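Local coordinates for putative polysaccharide biosynthesis protein with aminopeptidase-like domain (Clostridium acetobutylicum, PDB 3K9T) that binds one zinc ion per subunit and probably serves in the biosynthesis of modified polysaccharides, with no peptidase activity expected despite its aminopeptidase-like fold, at residues L22-F27 and D329-M334; N92-M97 and P191-D196; T118-K123 and L141-F146; K123-Y128 and G320-H325; T185-H190 and V250-G255. All blocks are in the same frame, centred on the assembly; numbering follows the deposited sequence.

Contact 1: residues L22-F27 and D329-M334; sequences LIEELF and DNLCYM
Leu331 pushes its branched end against Ile23 and Glu24 of helix 12-26 and against the ring of Phe27. A chi1 of -71° sets its CG over that ring, and from there the two methyls part. Leu331 CD2 reaches CG2 of Ile23 at 3.7 Å and also lies against the Glu24 backbone. CD1 turns the other way, touching CG of Glu24 and the rim of the Phe27 ring at CD2.

The phenyl group of Phe27 has CG anti to the backbone N (chi1 -179°), which brings one ring face under the leucine. Leu331 CG sits 4.2 Å from the Phe27 ring centroid, close to the ring normal, so its C-H makes a CH-pi contact. Deeper in, Ile23 CD1 meets the selenium SE of Met334, a selenomethionine, at 4.0 Å; the bend at chi2 brings SE to the isoleucine, and the bend at chi3 turns the methyl CE away from it.

Glu24 suits the outer margin, since its aliphatic CG packs while its carboxylate binds Tyr20 OH. No hydrogen bond joins the two segments. Their adhesion is therefore apolar, and it holds the loop that follows the zinc ligand His325 against helix 12-26.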
# COMPACT_ATOMS: atom_id res chain seq x y z
N LEU A 22 -39.91 12.98 -17.36
CA LEU A 22 -40.49 12.18 -16.29
C LEU A 22 -40.34 12.91 -14.94
O LEU A 22 -41.27 12.95 -14.13
CB LEU A 22 -39.84 10.79 -16.23
CG LEU A 22 -40.26 9.80 -15.11
CD1 LEU A 22 -41.79 9.77 -14.97
CD2 LEU A 22 -39.65 8.35 -15.30
N ILE A 23 -39.16 13.50 -14.72
CA ILE A 23 -38.91 14.27 -13.50
C ILE A 23 -39.91 15.41 -13.48
O ILE A 23 -40.59 15.64 -12.47
CB ILE A 23 -37.45 14.81 -13.46
CG1 ILE A 23 -36.45 13.65 -13.22
CG2 ILE A 23 -37.32 16.03 -12.43
CD1 ILE A 23 -35.00 14.00 -13.50
N GLU A 24 -40.03 16.12 -14.59
CA GLU A 24 -40.93 17.27 -14.62
C GLU A 24 -42.37 16.85 -14.30
O GLU A 24 -43.05 17.52 -13.53
CB GLU A 24 -40.84 17.96 -15.97
CG GLU A 24 -41.55 19.29 -16.06
CD GLU A 24 -41.32 19.95 -17.40
OE1 GLU A 24 -41.84 19.40 -18.37
OE2 GLU A 24 -40.59 20.97 -17.49
N GLU A 25 -42.83 15.75 -14.91
CA GLU A 25 -44.16 15.21 -14.63
C GLU A 25 -44.32 14.83 -13.14
O GLU A 25 -45.37 15.07 -12.53
CB GLU A 25 -44.45 13.99 -15.51
CG GLU A 25 -45.86 13.41 -15.26
CD GLU A 25 -46.30 12.36 -16.29
OE1 GLU A 25 -45.54 12.01 -17.21
OE2 GLU A 25 -47.45 11.89 -16.16
N LEU A 26 -43.30 14.24 -12.55
CA LEU A 26 -43.39 13.83 -11.16
C LEU A 26 -43.26 15.02 -10.16
O LEU A 26 -43.70 14.94 -9.00
CB LEU A 26 -42.33 12.74 -10.87
CG LEU A 26 -42.51 11.33 -11.46
CD1 LEU A 26 -41.29 10.44 -11.19
CD2 LEU A 26 -43.75 10.67 -10.92
N PHE A 27 -42.67 16.12 -10.61
CA PHE A 27 -42.21 17.17 -9.68
C PHE A 27 -43.27 17.71 -8.71
O PHE A 27 -43.02 17.75 -7.51
CB PHE A 27 -41.55 18.30 -10.48
CG PHE A 27 -41.02 19.41 -9.64
CD1 PHE A 27 -39.89 19.23 -8.87
CD2 PHE A 27 -41.67 20.64 -9.61
CE1 PHE A 27 -39.41 20.27 -8.08
CE2 PHE A 27 -41.19 21.67 -8.86
CZ PHE A 27 -40.06 21.49 -8.09
N ASP A 329 -33.28 22.98 -5.08
CA ASP A 329 -33.22 21.71 -5.80
C ASP A 329 -34.49 21.55 -6.66
O ASP A 329 -35.34 20.68 -6.42
CB ASP A 329 -33.10 20.55 -4.81
CG ASP A 329 -32.84 19.21 -5.49
OD1 ASP A 329 -32.64 19.22 -6.72
OD2 ASP A 329 -32.84 18.16 -4.81
N ASN A 330 -34.56 22.38 -7.69
CA ASN A 330 -35.69 22.47 -8.57
C ASN A 330 -35.39 22.01 -9.99
O ASN A 330 -34.30 21.54 -10.28
CB ASN A 330 -36.16 23.92 -8.57
CG ASN A 330 -35.12 24.89 -9.06
OD1 ASN A 330 -34.30 24.58 -9.92
ND2 ASN A 330 -35.16 26.09 -8.53
N LEU A 331 -36.34 22.19 -10.90
CA LEU A 331 -36.20 21.69 -12.27
C LEU A 331 -34.97 22.23 -13.02
O LEU A 331 -34.24 21.48 -13.70
CB LEU A 331 -37.51 21.93 -13.03
CG LEU A 331 -38.68 21.04 -12.57
CD1 LEU A 331 -39.99 21.51 -13.18
CD2 LEU A 331 -38.40 19.51 -12.90
N CYS A 332 -34.71 23.52 -12.85
CA CYS A 332 -33.56 24.15 -13.49
C CYS A 332 -32.23 23.66 -12.93
O CYS A 332 -31.20 23.89 -13.52
CB CYS A 332 -33.66 25.68 -13.43
SG CYS A 332 -34.51 26.32 -14.88
N TYR A 333 -32.28 22.96 -11.80
CA TYR A 333 -31.07 22.35 -11.23
C TYR A 333 -30.72 21.03 -11.92
O TYR A 333 -29.56 20.61 -11.92
CB TYR A 333 -31.20 22.21 -9.70
CG TYR A 333 -29.99 21.63 -9.02
CD1 TYR A 333 -28.73 22.24 -9.12
CD2 TYR A 333 -30.07 20.44 -8.28
CE1 TYR A 333 -27.59 21.67 -8.50
CE2 TYR A 333 -28.96 19.89 -7.66
CZ TYR A 333 -27.73 20.51 -7.76
OH TYR A 333 -26.63 19.96 -7.15
N MSE A 334 -31.72 20.37 -12.50
CA MSE A 334 -31.53 19.22 -13.36
C MSE A 334 -30.80 19.69 -14.66
O MSE A 334 -31.09 20.74 -15.21
CB MSE A 334 -32.87 18.61 -13.74
CG MSE A 334 -33.69 18.05 -12.58
SE MSE A 334 -32.61 16.64 -11.76
CE MSE A 334 -31.52 17.59 -10.43

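Contact 2: residues N92-M97 and P191-D196; sequences NNLHVM and PSMCND. With ZN (zinc ion), chain B.
The amide of Asn93 faces Ser192 squarely enough to use both of its ends on that one residue. Asn93 OD1 takes the backbone N-H of Ser192 N at 3.1 Å, in the carbonyl plane and on a lone pair, with an angle of 155° at the hydrogen. Asn93 ND2 gives a weak, bent bond to Ser192 OG at 2.8 Å. A chi1 of 59° sets CG between the backbone N and the carbonyl carbon, and from there the amide reaches Ser192. Ser192 OG in turn binds Phe27 O, and a water links it to Asn93 N.

Leu94 extends beside this polar patch and crosses Met193 obliquely: Leu94 CD1 is 3.8 Å from CG of Met193, a selenomethionine, while its CD2 lies 3.9 Å from Pro191 CG. Branched and apolar, the leucine fills the angle between the two. A second water donates to Asn92 OD1 and Ser192 O, bridging the segments.

Asn92 OD1 also accepts from Leu94 N, closing an Asx turn, and Ser192 centres an inverse gamma turn. The chain then enters the weakly bonded start of helix 194-211, where Asp196 OD2 binds zinc at 1.9 Å: a turn leading into a metal-binding helix start, docked against the insert region.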
# COMPACT_ATOMS: atom_id res chain seq x y z
N ASN A 92 -45.96 25.49 -3.53
CA ASN A 92 -44.80 24.64 -3.32
C ASN A 92 -45.09 23.69 -2.16
O ASN A 92 -45.43 24.15 -1.08
CB ASN A 92 -43.56 25.50 -3.04
CG ASN A 92 -42.25 24.75 -3.31
OD1 ASN A 92 -42.11 23.56 -2.99
ND2 ASN A 92 -41.29 25.44 -3.92
N ASN A 93 -44.98 22.38 -2.37
CA ASN A 93 -45.33 21.45 -1.28
C ASN A 93 -44.23 21.40 -0.19
O ASN A 93 -44.40 20.77 0.86
CB ASN A 93 -45.79 20.07 -1.78
CG ASN A 93 -44.75 19.37 -2.64
OD1 ASN A 93 -43.53 19.46 -2.38
ND2 ASN A 93 -45.22 18.62 -3.65
N LEU A 94 -43.12 22.09 -0.44
CA LEU A 94 -42.07 22.20 0.57
C LEU A 94 -42.50 23.16 1.71
O LEU A 94 -41.92 23.12 2.80
CB LEU A 94 -40.74 22.60 -0.07
CG LEU A 94 -40.04 21.67 -1.08
CD1 LEU A 94 -38.62 22.22 -1.39
CD2 LEU A 94 -39.96 20.20 -0.62
N HIS A 95 -43.53 23.99 1.45
CA HIS A 95 -44.13 24.86 2.47
C HIS A 95 -44.72 24.13 3.70
O HIS A 95 -44.93 24.78 4.72
CB HIS A 95 -45.23 25.77 1.90
CG HIS A 95 -44.73 26.88 1.04
ND1 HIS A 95 -43.80 27.79 1.48
CD2 HIS A 95 -45.04 27.25 -0.22
CE1 HIS A 95 -43.53 28.66 0.51
NE2 HIS A 95 -44.29 28.36 -0.53
N VAL A 96 -45.01 22.83 3.61
CA VAL A 96 -45.54 22.08 4.75
C VAL A 96 -44.55 21.02 5.19
O VAL A 96 -43.97 20.32 4.35
CB VAL A 96 -46.90 21.38 4.44
CG1 VAL A 96 -47.34 20.51 5.62
CG2 VAL A 96 -47.96 22.39 4.15
N MSE A 97 -44.35 20.93 6.50
CA MSE A 97 -43.50 19.92 7.11
C MSE A 97 -44.18 18.55 6.92
O MSE A 97 -45.34 18.36 7.29
CB MSE A 97 -43.29 20.25 8.58
CG MSE A 97 -42.42 19.26 9.37
SE MSE A 97 -42.57 19.61 11.28
CE MSE A 97 -41.46 21.22 11.31
N PRO A 191 -40.70 14.90 -1.74
CA PRO A 191 -41.71 15.60 -2.55
C PRO A 191 -41.11 16.42 -3.71
O PRO A 191 -40.33 15.82 -4.49
CB PRO A 191 -42.49 16.43 -1.51
CG PRO A 191 -41.53 16.61 -0.38
CD PRO A 191 -40.66 15.40 -0.35
N SER A 192 -41.44 17.72 -3.84
CA SER A 192 -40.99 18.53 -5.01
C SER A 192 -39.54 19.03 -4.92
O SER A 192 -39.28 20.22 -4.75
CB SER A 192 -41.93 19.72 -5.25
OG SER A 192 -43.26 19.30 -5.47
N MSE A 193 -38.61 18.08 -5.01
CA MSE A 193 -37.19 18.35 -5.13
C MSE A 193 -36.67 17.38 -6.21
O MSE A 193 -37.12 16.22 -6.29
CB MSE A 193 -36.46 18.16 -3.80
CG MSE A 193 -36.87 19.17 -2.70
SE MSE A 193 -36.26 18.54 -1.02
CE MSE A 193 -37.58 17.10 -0.73
N CYS A 194 -35.74 17.86 -7.02
CA CYS A 194 -35.29 17.15 -8.19
C CYS A 194 -34.07 16.22 -8.01
O CYS A 194 -34.22 15.03 -8.20
CB CYS A 194 -35.05 18.16 -9.31
SG CYS A 194 -36.60 18.94 -9.88
N ASN A 195 -32.90 16.72 -7.65
CA ASN A 195 -31.73 15.87 -7.49
C ASN A 195 -31.96 14.83 -6.39
O ASN A 195 -31.72 13.62 -6.56
CB ASN A 195 -30.45 16.69 -7.25
CG ASN A 195 -29.19 16.05 -7.94
OD1 ASN A 195 -29.31 15.38 -8.95
ND2 ASN A 195 -28.00 16.28 -7.38
N ASP A 196 -32.49 15.30 -5.27
CA ASP A 196 -32.84 14.44 -4.14
C ASP A 196 -34.39 14.48 -3.94
O ASP A 196 -34.86 15.39 -3.27
CB ASP A 196 -32.09 14.94 -2.90
CG ASP A 196 -32.44 14.17 -1.65
OD1 ASP A 196 -32.81 12.99 -1.79
OD2 ASP A 196 -32.36 14.73 -0.53
ZN ZN B . -32.98 13.94 1.13
O HOH W 1 -39.90 22.72 -4.65
O HOH W 2 -44.76 21.52 -5.05

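Contact 3: residues T118-K123 and L141-F146; sequences TIPGNK and LTQNKF
Thr118 OG1 donates to Gln143 OE1 at 2.6 Å, approaching from above the amide plane. The hydroxyl is placed there by a chi1 of 60°, which sets OG1 between the backbone N and the carbonyl carbon, while the glutamine bends at chi2 to bring its amide across. Its other end, NE2, binds Asp147 OD1, so both ends of the amide are engaged and its rotation is fixed.

The second strong bond runs from Asn144 N to Lys123 O, 2.9 Å long and with a 160° angle at the hydrogen. An N-H in the first turn of a helix has no acceptor within that helix, and here a loop carbonyl supplies one. Thr142, the N-cap residue, caps Lys145 N with its side-chain OG1. A water accepts from both Gln143 N and Ile119 N, joining the helix start to the type I turn of residues 119-122.

Further out, the lysine chain bends back so that Lys123 NZ meets Asn144 OD1 at 3.1 Å. Its methylenes lie across CB and CG of Gln143. On the inner side, Thr118 CG2 packs against Leu141 CD2 and Phe146 CB, both at 3.8 Å; a threonine thus offers a hydroxyl to the glutamine and a methyl to the apolar pair.

The first amides of helix 143-147 are thereby satisfied by side chain, loop carbonyl and water together, which ties this surface helix of the insert region to the turn 119-122.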
# COMPACT_ATOMS: atom_id res chain seq x y z
N THR A 118 -37.32 29.01 8.16
CA THR A 118 -36.64 29.70 7.07
C THR A 118 -35.15 29.29 7.02
O THR A 118 -34.69 28.47 7.83
CB THR A 118 -36.72 31.24 7.22
OG1 THR A 118 -36.12 31.63 8.45
CG2 THR A 118 -38.16 31.72 7.21
N ILE A 119 -34.42 29.83 6.05
CA ILE A 119 -32.96 29.61 5.93
C ILE A 119 -32.34 31.01 5.84
O ILE A 119 -32.26 31.62 4.76
CB ILE A 119 -32.56 28.71 4.74
CG1 ILE A 119 -33.25 27.34 4.83
CG2 ILE A 119 -31.05 28.51 4.70
CD1 ILE A 119 -33.33 26.61 3.49
N PRO A 120 -31.96 31.55 7.01
CA PRO A 120 -31.44 32.92 7.11
C PRO A 120 -30.27 33.20 6.18
O PRO A 120 -30.13 34.33 5.66
CB PRO A 120 -31.01 33.03 8.57
CG PRO A 120 -31.89 32.08 9.29
CD PRO A 120 -32.15 30.94 8.35
N GLY A 121 -29.42 32.20 5.99
CA GLY A 121 -28.27 32.30 5.13
C GLY A 121 -28.55 32.28 3.63
O GLY A 121 -27.66 32.55 2.83
N ASN A 122 -29.78 31.92 3.24
CA ASN A 122 -30.17 31.85 1.82
C ASN A 122 -31.58 32.33 1.78
O ASN A 122 -32.53 31.54 1.73
CB ASN A 122 -30.06 30.43 1.26
CG ASN A 122 -28.62 29.94 1.19
OD1 ASN A 122 -27.95 30.06 0.15
ND2 ASN A 122 -28.12 29.40 2.29
N LYS A 123 -31.71 33.64 1.81
CA LYS A 123 -32.98 34.29 2.10
C LYS A 123 -34.11 34.05 1.12
O LYS A 123 -35.23 34.49 1.32
CB LYS A 123 -32.73 35.80 2.31
CG LYS A 123 -31.81 36.11 3.51
CD LYS A 123 -32.08 37.50 4.07
CE LYS A 123 -31.60 38.57 3.12
NZ LYS A 123 -32.45 39.78 3.16
N LEU A 141 -40.92 28.75 4.71
CA LEU A 141 -41.02 29.90 3.78
C LEU A 141 -39.66 30.57 3.61
O LEU A 141 -38.71 30.29 4.37
CB LEU A 141 -42.03 30.94 4.25
CG LEU A 141 -41.74 31.71 5.53
CD1 LEU A 141 -42.68 32.89 5.59
CD2 LEU A 141 -41.85 30.81 6.78
N THR A 142 -39.55 31.46 2.61
CA THR A 142 -38.27 32.12 2.44
C THR A 142 -38.14 33.14 3.55
O THR A 142 -39.15 33.67 4.05
CB THR A 142 -38.06 32.80 1.05
OG1 THR A 142 -38.89 33.99 0.91
CG2 THR A 142 -38.25 31.76 -0.10
N GLN A 143 -36.90 33.35 3.96
CA GLN A 143 -36.59 34.41 4.90
C GLN A 143 -37.11 35.73 4.36
O GLN A 143 -37.68 36.49 5.10
CB GLN A 143 -35.07 34.51 5.12
CG GLN A 143 -34.65 35.49 6.20
CD GLN A 143 -35.14 35.06 7.56
OE1 GLN A 143 -34.91 33.91 8.01
NE2 GLN A 143 -35.85 35.97 8.23
N ASN A 144 -36.92 36.00 3.07
CA ASN A 144 -37.33 37.29 2.51
C ASN A 144 -38.83 37.50 2.68
O ASN A 144 -39.27 38.63 3.01
CB ASN A 144 -36.92 37.44 1.03
CG ASN A 144 -35.42 37.65 0.83
OD1 ASN A 144 -34.73 38.22 1.70
ND2 ASN A 144 -34.89 37.21 -0.33
N LYS A 145 -39.61 36.43 2.49
CA LYS A 145 -41.08 36.50 2.63
C LYS A 145 -41.45 36.57 4.10
O LYS A 145 -42.40 37.27 4.47
CB LYS A 145 -41.77 35.31 1.95
CG LYS A 145 -43.24 35.11 2.37
N PHE A 146 -40.72 35.85 4.95
CA PHE A 146 -40.89 35.96 6.39
C PHE A 146 -40.70 37.40 6.85
O PHE A 146 -41.53 37.93 7.57
CB PHE A 146 -39.87 35.09 7.12
CG PHE A 146 -40.02 35.11 8.60
CD1 PHE A 146 -39.41 36.10 9.36
CD2 PHE A 146 -40.79 34.15 9.24
CE1 PHE A 146 -39.55 36.12 10.73
CE2 PHE A 146 -40.94 34.17 10.62
CZ PHE A 146 -40.32 35.15 11.37
O HOH W 3 -34.89 31.38 3.56

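Contact 4: residues K123-Y128 and G320-H325; sequences KDRIPY and GFDGYH. With ZN (zinc ion), chain B.
Tyr128 N donates to His325 O at 2.9 Å, coming in from above the carbonyl plane. The tyrosine side chain then turns to the histidine ring. Its CG is anti to the backbone N (chi1 168°), turning the ring edge toward the imidazole face in a T-shaped pair, with Tyr128 CD2 3.9 Å from His325 CG. Tyr324 CE2 lies over the opposite face, so the imidazole is held between two tyrosines.

At the other end the carboxylate of Asp322 is gripped end-on by two nitrogens of Arg125. Arg125 NH1 bonds to Asp322 OD1 at 3.1 Å and Arg125 NH2 to Asp322 OD2 at 3.2 Å, both nearly straight at the hydrogen. Each oxygen lies almost in the guanidinium plane, yet the arginine meets the carboxylate from above, the two planes standing 51° apart. An arginine chain extended from CG to NE spans the gap, and the face of its guanidinium lies over Gly323 CA.

His325 NE2 binds zinc at 2.0 Å, in a site completed on the protein side by His190 and Asp196. Through charge pairing at one end and aromatic contact at the other, the insert region thus probably helps to position the backbone and ring of a zinc ligand, with Tyr324 closing the other face.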
# COMPACT_ATOMS: atom_id res chain seq x y z
N LYS A 123 -31.71 33.64 1.81
CA LYS A 123 -32.98 34.29 2.10
C LYS A 123 -34.11 34.05 1.12
O LYS A 123 -35.23 34.49 1.32
CB LYS A 123 -32.73 35.80 2.31
CG LYS A 123 -31.81 36.11 3.51
CD LYS A 123 -32.08 37.50 4.07
CE LYS A 123 -31.60 38.57 3.12
NZ LYS A 123 -32.45 39.78 3.16
N ASP A 124 -33.79 33.30 0.08
CA ASP A 124 -34.70 32.97 -1.00
C ASP A 124 -35.08 31.46 -1.06
O ASP A 124 -35.72 31.03 -2.01
CB ASP A 124 -34.01 33.35 -2.30
CG ASP A 124 -32.57 32.70 -2.44
OD1 ASP A 124 -31.81 32.49 -1.43
OD2 ASP A 124 -32.18 32.42 -3.61
N ARG A 125 -34.67 30.67 -0.07
CA ARG A 125 -34.92 29.23 -0.12
C ARG A 125 -35.98 28.79 0.84
O ARG A 125 -36.11 29.34 1.91
CB ARG A 125 -33.62 28.46 0.15
CG ARG A 125 -32.59 28.66 -0.97
CD ARG A 125 -31.37 27.87 -0.76
NE ARG A 125 -30.33 28.17 -1.75
CZ ARG A 125 -29.09 27.67 -1.70
NH1 ARG A 125 -28.76 26.84 -0.72
NH2 ARG A 125 -28.18 28.00 -2.62
N ILE A 126 -36.77 27.79 0.43
CA ILE A 126 -37.75 27.19 1.31
C ILE A 126 -37.10 25.92 1.88
O ILE A 126 -36.64 25.06 1.15
CB ILE A 126 -39.07 26.86 0.58
CG1 ILE A 126 -39.63 28.11 -0.11
CG2 ILE A 126 -40.10 26.27 1.58
CD1 ILE A 126 -40.74 27.82 -1.17
N PRO A 127 -37.01 25.83 3.20
CA PRO A 127 -36.45 24.59 3.70
C PRO A 127 -37.44 23.42 3.67
O PRO A 127 -38.63 23.62 3.89
CB PRO A 127 -36.06 24.93 5.14
CG PRO A 127 -36.92 26.08 5.53
CD PRO A 127 -37.31 26.80 4.26
N TYR A 128 -36.92 22.22 3.38
CA TYR A 128 -37.68 20.96 3.46
C TYR A 128 -37.53 20.34 4.84
O TYR A 128 -36.44 20.04 5.28
CB TYR A 128 -37.19 19.99 2.37
CG TYR A 128 -37.67 18.55 2.49
CD1 TYR A 128 -39.03 18.22 2.51
CD2 TYR A 128 -36.76 17.52 2.54
CE1 TYR A 128 -39.45 16.89 2.63
CE2 TYR A 128 -37.15 16.19 2.65
CZ TYR A 128 -38.49 15.88 2.70
OH TYR A 128 -38.81 14.55 2.77
N GLY A 320 -26.04 16.69 0.42
CA GLY A 320 -25.17 17.61 1.12
C GLY A 320 -24.82 18.77 0.21
O GLY A 320 -24.36 19.79 0.66
N PHE A 321 -25.04 18.61 -1.09
CA PHE A 321 -24.83 19.68 -2.06
C PHE A 321 -25.59 20.98 -1.71
O PHE A 321 -26.62 20.99 -1.01
CB PHE A 321 -25.21 19.19 -3.47
CG PHE A 321 -26.69 18.88 -3.66
CD1 PHE A 321 -27.59 19.89 -4.01
CD2 PHE A 321 -27.17 17.58 -3.54
CE1 PHE A 321 -28.92 19.60 -4.19
CE2 PHE A 321 -28.50 17.30 -3.72
CZ PHE A 321 -29.38 18.31 -4.06
N ASP A 322 -25.05 22.09 -2.18
CA ASP A 322 -25.63 23.39 -1.89
C ASP A 322 -27.02 23.50 -2.47
O ASP A 322 -27.21 23.40 -3.67
CB ASP A 322 -24.79 24.51 -2.45
CG ASP A 322 -25.29 25.88 -2.01
OD1 ASP A 322 -25.73 26.03 -0.85
OD2 ASP A 322 -25.21 26.80 -2.85
N GLY A 323 -27.99 23.70 -1.59
CA GLY A 323 -29.38 23.78 -1.98
C GLY A 323 -30.15 22.52 -1.73
O GLY A 323 -31.36 22.49 -1.89
N TYR A 324 -29.47 21.46 -1.31
CA TYR A 324 -30.18 20.22 -1.04
C TYR A 324 -31.13 20.44 0.15
O TYR A 324 -30.91 21.32 0.98
CB TYR A 324 -29.20 19.05 -0.85
CG TYR A 324 -29.06 18.53 0.52
CD1 TYR A 324 -28.44 19.28 1.49
CD2 TYR A 324 -29.52 17.24 0.85
CE1 TYR A 324 -28.32 18.80 2.78
CE2 TYR A 324 -29.38 16.74 2.13
CZ TYR A 324 -28.78 17.54 3.09
OH TYR A 324 -28.60 17.12 4.38
N HIS A 325 -32.22 19.70 0.15
CA HIS A 325 -33.31 19.85 1.12
C HIS A 325 -33.89 21.26 1.13
O HIS A 325 -34.36 21.74 2.13
CB HIS A 325 -32.87 19.33 2.50
CG HIS A 325 -32.84 17.84 2.58
ND1 HIS A 325 -32.72 17.15 3.76
CD2 HIS A 325 -32.96 16.89 1.61
CE1 HIS A 325 -32.74 15.86 3.52
NE2 HIS A 325 -32.88 15.67 2.23
ZN ZN B . -32.98 13.94 1.13

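Contact 5: residues T185-H190 and V250-G255; sequences TTYTCH and VATCVG. With ZN (zinc ion), chain B.
Thr185 and Val250 form a parallel beta bridge, their CA atoms 4.9 Å apart, between neighbouring strands 181-187 and 245-250 of the central mixed sheet, in the aminopeptidase-like alpha/beta fold. Ala251 N donates to Thr185 O at 2.9 Å in a nearly straight bond. Beyond this the strands part, and side chains carry on the pairing.

Thr186 sends OG1 anti to its own backbone N (chi1 -164°), across to the carbonyl oxygen of Ala251 at 2.7 Å; the same OG1 accepts from Asn197 ND2, so a short hydroxyl continues the work of the backbone. On the bridged pair, Val250 CG2 lies 3.3 Å from Thr185 OG1. The methyl of Ala251 packs on Ile204 of helix 194-211.

Tyr187 stretches its ring across to Thr252, whose OG1 lies 2.8 Å from Tyr187 OH. The principal partner of that OH is OD1 of Asp196, which makes the tyrosine a second-shell residue that probably helps to orient Asp196, whose other oxygen binds zinc.

Past the strand end the chain turns to bring His190 to the metal, a common placing for sites at the C-terminal ends of parallel strands. Tyr187 CE1 lies over one face of this imidazole, and His190 NE2 binds zinc at 2.0 Å.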
# COMPACT_ATOMS: atom_id res chain seq x y z
N THR A 185 -31.80 0.21 -6.38
CA THR A 185 -32.85 0.75 -5.55
C THR A 185 -32.86 2.26 -5.62
O THR A 185 -31.83 2.89 -5.90
CB THR A 185 -32.67 0.32 -4.07
OG1 THR A 185 -31.73 1.18 -3.39
CG2 THR A 185 -32.19 -1.12 -3.99
N THR A 186 -34.01 2.86 -5.37
CA THR A 186 -34.08 4.30 -5.24
C THR A 186 -35.25 4.65 -4.30
O THR A 186 -36.16 3.82 -4.12
CB THR A 186 -34.18 4.99 -6.61
OG1 THR A 186 -33.88 6.38 -6.46
CG2 THR A 186 -35.58 4.79 -7.24
N TYR A 187 -35.23 5.86 -3.73
CA TYR A 187 -36.24 6.21 -2.73
C TYR A 187 -37.30 7.23 -3.21
O TYR A 187 -37.00 8.22 -3.87
CB TYR A 187 -35.58 6.56 -1.38
CG TYR A 187 -34.54 7.65 -1.44
CD1 TYR A 187 -34.92 8.96 -1.38
CD2 TYR A 187 -33.18 7.36 -1.57
CE1 TYR A 187 -34.02 9.96 -1.45
CE2 TYR A 187 -32.25 8.38 -1.62
CZ TYR A 187 -32.68 9.68 -1.57
OH TYR A 187 -31.80 10.76 -1.65
N THR A 188 -38.54 6.96 -2.83
CA THR A 188 -39.71 7.65 -3.38
C THR A 188 -40.42 8.64 -2.44
O THR A 188 -41.48 9.17 -2.78
CB THR A 188 -40.70 6.62 -3.79
OG1 THR A 188 -40.88 5.71 -2.70
CG2 THR A 188 -40.18 5.87 -5.03
N CYS A 189 -39.79 8.92 -1.30
CA CYS A 189 -40.40 9.68 -0.22
C CYS A 189 -40.22 11.21 -0.30
O CYS A 189 -40.93 11.94 0.38
CB CYS A 189 -39.83 9.17 1.09
SG CYS A 189 -38.02 9.30 1.18
N HIS A 190 -39.27 11.69 -1.10
CA HIS A 190 -39.08 13.14 -1.22
C HIS A 190 -40.11 13.78 -2.16
O HIS A 190 -40.34 13.26 -3.26
CB HIS A 190 -37.70 13.47 -1.71
CG HIS A 190 -36.64 13.26 -0.70
ND1 HIS A 190 -36.61 12.18 0.15
CD2 HIS A 190 -35.53 13.99 -0.42
CE1 HIS A 190 -35.53 12.24 0.90
NE2 HIS A 190 -34.86 13.34 0.58
N VAL A 250 -27.50 1.98 -5.02
CA VAL A 250 -28.58 2.88 -4.66
C VAL A 250 -28.39 4.16 -5.53
O VAL A 250 -27.34 4.82 -5.51
CB VAL A 250 -28.55 3.25 -3.17
CG1 VAL A 250 -29.58 4.32 -2.88
CG2 VAL A 250 -28.74 2.01 -2.25
N ALA A 251 -29.42 4.51 -6.30
CA ALA A 251 -29.34 5.64 -7.20
C ALA A 251 -30.05 6.84 -6.57
O ALA A 251 -31.24 6.80 -6.26
CB ALA A 251 -29.97 5.31 -8.55
N THR A 252 -29.30 7.92 -6.41
CA THR A 252 -29.86 9.17 -5.95
C THR A 252 -28.96 10.28 -6.44
O THR A 252 -27.82 10.02 -6.82
CB THR A 252 -29.97 9.19 -4.42
OG1 THR A 252 -30.46 10.46 -4.04
CG2 THR A 252 -28.63 8.94 -3.74
N CYS A 253 -29.49 11.50 -6.48
CA CYS A 253 -28.70 12.68 -6.83
C CYS A 253 -27.91 12.52 -8.11
O CYS A 253 -26.73 12.86 -8.15
CB CYS A 253 -27.74 13.03 -5.68
SG CYS A 253 -28.59 13.45 -4.14
N VAL A 254 -28.57 12.02 -9.15
CA VAL A 254 -27.89 11.65 -10.37
C VAL A 254 -28.13 12.63 -11.52
O VAL A 254 -27.78 12.32 -12.67
CB VAL A 254 -28.30 10.22 -10.83
CG1 VAL A 254 -27.69 9.16 -9.92
CG2 VAL A 254 -29.81 10.10 -10.94
N GLY A 255 -28.65 13.83 -11.21
CA GLY A 255 -29.15 14.72 -12.26
C GLY A 255 -28.53 16.10 -12.48
O GLY A 255 -28.85 16.76 -13.48
ZN ZN B . -32.98 13.94 1.13

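Overall arrangement
Contacts 2, 4 and 5 each carry one zinc ligand and so converge on a single metal from three directions. Contact 5 lies in the core of the aminopeptidase-like sheet, its centre about 3 Å from the centre of the chain, and relies on strand pairing and hydroxyls. Contacts 2 and 4 bring the insert region to the site, the former buried and amide-rich, the latter running from surface charge to enclosed rings. Contact 1, apolar and partly buried, adjoins contact 2, and its Asp329 supports the start of helix 194-211. Contact 3 is a surface contact, its centre about 30 Å from the centre of the chain, that shares Lys123 with contact 4.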